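PDB 4L8N: PDZ domain protein from Parabacteroides distasonis, which is of unknown function but carries PDZ domains and a DUF4136 domain, binds magnesium, and probably uses its PDZ modules to recognise peptide segments. Local coordinates for residues A[43-48]-A[93-98]; A[49-54]-A[79-84]. All coordinates share one frame; numbering follows the deposited sequence.

Interaction 1 (A[43-48]-A[93-98]); sequences AGIKKY and VLVKKD
The backbones of Ala-43 and Val-95 approach to 6.0 Å between their CA atoms, as the last turn of helix 39-43 and the loop behind it pass over strand 91-101 and meet it through apolar groups. Ala-43 turns its methyl toward the strand, where CB lies 3.6 Å from Leu-94 O and also touches CG1 of Val-93; so small a side chain lets the helix end come close to the strand backbone. Gly-44 then closes the helix in a Schellman motif with positive phi (102°), a backbone conformation in which any side chain would clash with the carbonyl oxygen of Ala-43, so that glycine suits the place. The chain leaving the helix brings Ile-45 to the two valines. Its chi1 (-56°) sets CG1 anti to the carbonyl carbon, and chi2 (-75°) then swings CD1 to 3.7 Å from Val-93 CG1. Farther back on the same branch, Ile-45 CG1 lies 3.7 Å from Val-95 CG2, the two side chains crossing at about a right angle. Beta-branched valines suit the strand, and each offers one methyl to the longer isoleucine. Without the Ile-45 branch, as with an alanine here, Val-93 CG1 and Val-95 CG2 would probably lose an apolar partner and face a gap. Next along the loop, the backbone N of Lys-46 is held by the carboxylate of Asp-49. Helix end and loop both lie against the sheet of the PDZ domain, Ala-40 and Ala-43 on strand 91-101 and Ile-45 against strands 91-101, 78-84 and 29-34.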
loop_
_atom_site.group_PDB
_atom_site.type_symbol
_atom_site.label_atom_id
_atom_site.label_comp_id
_atom_site.label_asym_id
_atom_site.label_seq_id
_atom_site.Cartn_x
_atom_site.Cartn_y
_atom_site.Cartn_z
ATOM N N ALA A 43 22.545 27.140 -19.852
ATOM C CA ALA A 43 21.713 27.344 -21.053
ATOM C C ALA A 43 20.213 27.352 -20.715
ATOM O O ALA A 43 19.401 27.855 -21.499
ATOM C CB ALA A 43 22.010 26.279 -22.091
ATOM N N GLY A 44 19.860 26.830 -19.540
ATOM C CA GLY A 44 18.484 26.867 -19.087
ATOM C C GLY A 44 17.717 25.585 -19.221
ATOM O O GLY A 44 16.485 25.618 -19.136
ATOM N N ILE A 45 18.431 24.450 -19.407
ATOM C CA ILE A 45 17.813 23.120 -19.435
ATOM C C ILE A 45 17.380 22.811 -18.003
ATOM O O ILE A 45 18.177 22.968 -17.080
ATOM C CB ILE A 45 18.732 22.006 -20.029
ATOM C CG1 ILE A 45 19.214 22.355 -21.454
ATOM C CG2 ILE A 45 18.038 20.615 -19.996
ATOM C CD1 ILE A 45 18.197 22.207 -22.595
ATOM N N LYS A 46 16.120 22.421 -17.824
ATOM C CA LYS A 46 15.513 22.110 -16.521
ATOM C C LYS A 46 15.016 20.666 -16.485
ATOM O O LYS A 46 14.749 20.077 -17.525
ATOM C CB LYS A 46 14.326 23.070 -16.233
ATOM C CG LYS A 46 14.657 24.568 -16.357
ATOM C CD LYS A 46 15.328 25.160 -15.104
ATOM C CE LYS A 46 15.789 26.594 -15.287
ATOM N NZ LYS A 46 14.651 27.555 -15.397
ATOM N N LYS A 47 14.908 20.095 -15.283
ATOM C CA LYS A 47 14.368 18.760 -15.056
ATOM C C LYS A 47 12.996 18.612 -15.705
ATOM O O LYS A 47 12.176 19.550 -15.653
ATOM C CB LYS A 47 14.196 18.522 -13.544
ATOM C CG LYS A 47 15.347 17.861 -12.817
ATOM C CD LYS A 47 14.974 17.781 -11.309
ATOM C CE LYS A 47 15.522 16.581 -10.594
ATOM N NZ LYS A 47 16.954 16.765 -10.225
ATOM N N TYR A 48 12.754 17.432 -16.305
ATOM C CA TYR A 48 11.497 16.967 -16.916
ATOM C C TYR A 48 11.231 17.657 -18.256
ATOM O O TYR A 48 10.186 17.424 -18.860
ATOM C CB TYR A 48 10.288 17.015 -15.923
ATOM C CG TYR A 48 10.669 16.426 -14.569
ATOM C CD1 TYR A 48 11.266 15.165 -14.476
ATOM C CD2 TYR A 48 10.569 17.182 -13.405
ATOM C CE1 TYR A 48 11.738 14.672 -13.260
ATOM C CE2 TYR A 48 11.011 16.690 -12.180
ATOM C CZ TYR A 48 11.590 15.430 -12.108
ATOM O OH TYR A 48 12.020 14.935 -10.895
ATOM N N VAL A 93 17.072 25.901 -27.601
ATOM C CA VAL A 93 18.121 25.988 -26.582
ATOM C C VAL A 93 19.456 25.502 -27.174
ATOM O O VAL A 93 19.546 24.336 -27.579
ATOM C CB VAL A 93 17.794 25.225 -25.260
ATOM C CG1 VAL A 93 18.896 25.442 -24.227
ATOM C CG2 VAL A 93 16.435 25.613 -24.674
ATOM N N LEU A 94 20.487 26.377 -27.211
ATOM C CA LEU A 94 21.799 25.950 -27.665
ATOM C C LEU A 94 22.625 25.489 -26.453
ATOM O O LEU A 94 22.988 26.306 -25.587
ATOM C CB LEU A 94 22.535 27.048 -28.438
ATOM C CG LEU A 94 23.880 26.624 -29.040
ATOM C CD1 LEU A 94 23.684 25.801 -30.311
ATOM C CD2 LEU A 94 24.736 27.821 -29.334
ATOM N N VAL A 95 22.938 24.184 -26.404
ATOM C CA VAL A 95 23.688 23.638 -25.282
ATOM C C VAL A 95 25.154 23.431 -25.686
ATOM O O VAL A 95 25.458 22.645 -26.581
ATOM C CB VAL A 95 23.022 22.349 -24.716
ATOM C CG1 VAL A 95 23.876 21.687 -23.639
ATOM C CG2 VAL A 95 21.642 22.659 -24.174
ATOM N N LYS A 96 26.060 24.127 -24.978
ATOM C CA LYS A 96 27.500 23.997 -25.167
ATOM C C LYS A 96 27.943 22.699 -24.482
ATOM O O LYS A 96 27.299 22.263 -23.518
ATOM C CB LYS A 96 28.257 25.246 -24.649
ATOM C CG LYS A 96 27.803 26.548 -25.338
ATOM C CD LYS A 96 28.769 27.731 -25.214
ATOM C CE LYS A 96 28.372 28.832 -26.187
ATOM N NZ LYS A 96 29.389 29.916 -26.285
ATOM N N LYS A 97 28.978 22.042 -25.017
ATOM C CA LYS A 97 29.460 20.777 -24.461
ATOM C C LYS A 97 30.450 21.019 -23.340
ATOM O O LYS A 97 31.089 22.078 -23.275
ATOM C CB LYS A 97 30.103 19.897 -25.545
ATOM C CG LYS A 97 29.424 18.543 -25.729
ATOM C CD LYS A 97 30.115 17.692 -26.797
ATOM C CE LYS A 97 29.618 17.904 -28.208
ATOM N NZ LYS A 97 30.395 17.093 -29.180
ATOM N N ASP A 98 30.568 20.028 -22.450
ATOM C CA ASP A 98 31.515 20.094 -21.358
ATOM C C ASP A 98 32.558 19.028 -21.624
ATOM O O ASP A 98 32.276 17.823 -21.599
ATOM C CB ASP A 98 30.825 19.976 -19.991
ATOM C CG ASP A 98 29.815 21.085 -19.742
ATOM O OD1 ASP A 98 30.190 22.279 -19.897
ATOM O OD2 ASP A 98 28.647 20.760 -19.412
#

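Interaction 2 (A[49-54]-A[79-84]); sequences DVIEEI and VLLTIS
Glu-52 folds back at its second torsion (chi2 -78°) and Ser-84 sets OG between its backbone N and carbonyl carbon (chi1 83°), which brings Ser-84 OG to 2.7 Å from Glu-52 OE2. The hydroxyl donates to the anti lone pair of that oxygen, while OE1 forms a salt bridge with Lys-28. The two strands run antiparallel with a marked twist, at 139° between their directions. Val-50 and Ser-84 are a hydrogen-bonded pair, Val-50 N reaching Ser-84 O at 2.8 Å with a return bond from Ser-84 N. A classic beta bulge follows: Glu-52 and Glu-53 both face Thr-82, whose carbonyl oxygen takes a bond from Glu-52 N at 2.8 Å and a weak one from Glu-53 N at 3.4 Å. Thr-82 N answers with a nearly straight bond to Glu-53 O. On the Thr-82 side of the sheet the methylenes of Glu-53 lie against the threonine, whose OG1 bonds to Gln-92. The other face is apolar: Ile-51 CG1 packs 3.7 Å from Ile-83 CD1, and Ile-54 lies side by side with Val-79, its CG2 3.8 Å from Val-79 CG1. Branched aliphatic residues suit this core side, where Leu-71 of helix 67-71 meets Ile-54 and Leu-81. The chemistry is thus divided between an aliphatic face and a mixed one, on which Val-50 stands beside polar side chains and the hydroxyl and Lys-28 would probably stabilise the negative charge of Glu-52.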
loop_
_atom_site.group_PDB
_atom_site.type_symbol
_atom_site.label_atom_id
_atom_site.label_comp_id
_atom_site.label_asym_id
_atom_site.label_seq_id
_atom_site.Cartn_x
_atom_site.Cartn_y
_atom_site.Cartn_z
ATOM N N ASP A 49 12.239 18.374 -18.794
ATOM C CA ASP A 49 12.188 18.940 -20.137
ATOM C C ASP A 49 12.141 17.796 -21.119
ATOM O O ASP A 49 12.757 16.747 -20.860
ATOM C CB ASP A 49 13.427 19.825 -20.435
ATOM C CG ASP A 49 13.315 21.289 -20.067
ATOM O OD1 ASP A 49 12.233 21.701 -19.602
ATOM O OD2 ASP A 49 14.320 22.028 -20.242
ATOM N N VAL A 50 11.404 17.992 -22.238
ATOM C CA VAL A 50 11.264 17.004 -23.307
ATOM C C VAL A 50 12.062 17.462 -24.524
ATOM O O VAL A 50 11.807 18.544 -25.060
ATOM C CB VAL A 50 9.786 16.739 -23.662
ATOM C CG1 VAL A 50 9.665 15.823 -24.877
ATOM C CG2 VAL A 50 9.044 16.141 -22.476
ATOM N N ILE A 51 13.030 16.640 -24.956
ATOM C CA ILE A 51 13.799 16.930 -26.168
ATOM C C ILE A 51 12.918 16.531 -27.370
ATOM O O ILE A 51 12.648 15.342 -27.587
ATOM C CB ILE A 51 15.189 16.254 -26.204
ATOM C CG1 ILE A 51 16.055 16.666 -24.985
ATOM C CG2 ILE A 51 15.888 16.535 -27.559
ATOM C CD1 ILE A 51 17.372 15.972 -24.898
ATOM N N GLU A 52 12.411 17.535 -28.088
ATOM C CA GLU A 52 11.535 17.321 -29.236
ATOM C C GLU A 52 12.350 17.108 -30.508
ATOM O O GLU A 52 12.026 16.223 -31.302
ATOM C CB GLU A 52 10.557 18.497 -29.412
ATOM C CG GLU A 52 9.554 18.647 -28.278
ATOM C CD GLU A 52 8.375 17.696 -28.264
ATOM O OE1 GLU A 52 8.176 16.962 -29.259
ATOM O OE2 GLU A 52 7.628 17.708 -27.259
ATOM N N GLU A 53 13.376 17.951 -30.721
ATOM C CA GLU A 53 14.258 17.892 -31.886
ATOM C C GLU A 53 15.695 18.092 -31.460
ATOM O O GLU A 53 15.968 18.789 -30.477
ATOM C CB GLU A 53 13.895 18.939 -32.971
ATOM C CG GLU A 53 12.418 19.114 -33.317
ATOM C CD GLU A 53 12.079 20.233 -34.293
ATOM O OE1 GLU A 53 12.985 21.026 -34.651
ATOM O OE2 GLU A 53 10.896 20.316 -34.698
ATOM N N ILE A 54 16.615 17.476 -32.205
ATOM C CA ILE A 54 18.061 17.620 -32.023
ATOM C C ILE A 54 18.595 18.209 -33.333
ATOM O O ILE A 54 18.352 17.655 -34.403
ATOM C CB ILE A 54 18.763 16.287 -31.627
ATOM C CG1 ILE A 54 18.096 15.641 -30.386
ATOM C CG2 ILE A 54 20.278 16.496 -31.438
ATOM C CD1 ILE A 54 18.439 14.146 -30.115
ATOM N N VAL A 79 25.187 21.817 -29.345
ATOM C CA VAL A 79 23.977 21.096 -29.763
ATOM C C VAL A 79 22.752 21.987 -29.581
ATOM O O VAL A 79 22.461 22.422 -28.459
ATOM C CB VAL A 79 23.775 19.725 -29.054
ATOM C CG1 VAL A 79 22.848 18.820 -29.861
ATOM C CG2 VAL A 79 25.104 19.024 -28.812
ATOM N N LEU A 80 22.046 22.259 -30.691
ATOM C CA LEU A 80 20.811 23.035 -30.696
ATOM C C LEU A 80 19.638 22.090 -30.387
ATOM O O LEU A 80 19.419 21.093 -31.090
ATOM C CB LEU A 80 20.589 23.787 -32.025
ATOM C CG LEU A 80 19.361 24.713 -32.069
ATOM C CD1 LEU A 80 19.439 25.821 -31.005
ATOM C CD2 LEU A 80 19.177 25.309 -33.439
ATOM N N LEU A 81 18.897 22.404 -29.317
ATOM C CA LEU A 81 17.792 21.577 -28.866
ATOM C C LEU A 81 16.461 22.293 -28.965
ATOM O O LEU A 81 16.357 23.483 -28.677
ATOM C CB LEU A 81 18.063 21.178 -27.408
ATOM C CG LEU A 81 18.500 19.737 -27.102
ATOM C CD1 LEU A 81 19.598 19.239 -28.027
ATOM C CD2 LEU A 81 18.944 19.614 -25.657
ATOM N N THR A 82 15.448 21.560 -29.392
ATOM C CA THR A 82 14.074 22.029 -29.419
ATOM C C THR A 82 13.444 21.377 -28.215
ATOM O O THR A 82 13.341 20.150 -28.174
ATOM C CB THR A 82 13.395 21.708 -30.747
ATOM O OG1 THR A 82 14.123 22.352 -31.804
ATOM C CG2 THR A 82 11.925 22.127 -30.768
ATOM N N ILE A 83 13.113 22.184 -27.200
ATOM C CA ILE A 83 12.568 21.698 -25.950
ATOM C C ILE A 83 11.088 22.031 -25.796
ATOM O O ILE A 83 10.623 23.054 -26.284
ATOM C CB ILE A 83 13.389 22.282 -24.750
ATOM C CG1 ILE A 83 14.887 21.837 -24.735
ATOM C CG2 ILE A 83 12.713 22.027 -23.399
ATOM C CD1 ILE A 83 15.209 20.295 -24.632
ATOM N N SER A 84 10.369 21.167 -25.067
ATOM C CA SER A 84 9.018 21.403 -24.604
ATOM C C SER A 84 8.935 21.024 -23.106
ATOM O O SER A 84 9.610 20.097 -22.631
ATOM C CB SER A 84 7.972 20.678 -25.448
ATOM O OG SER A 84 7.766 19.322 -25.096
#

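Interactions 1 and 2 lie with their centres about 9 Å apart in one PDZ domain, both reaching the same six-stranded antiparallel sheet. Along the chain they are nested: 43-48 runs directly into 49-54, and 79-84 precedes 93-98, so interaction 2 lies inside the loop closed by interaction 1. Strands 78-84 and 91-101 are sheet neighbours, joined by probable hydrogen bonds from Leu-81 N to Val-93 O and from Val-95 N to Val-79 O. The two contacts thus join successive layers of one fold, away from the magnesium-binding residues: strand pairing in the sheet, and a short helix with its following loop packed on it.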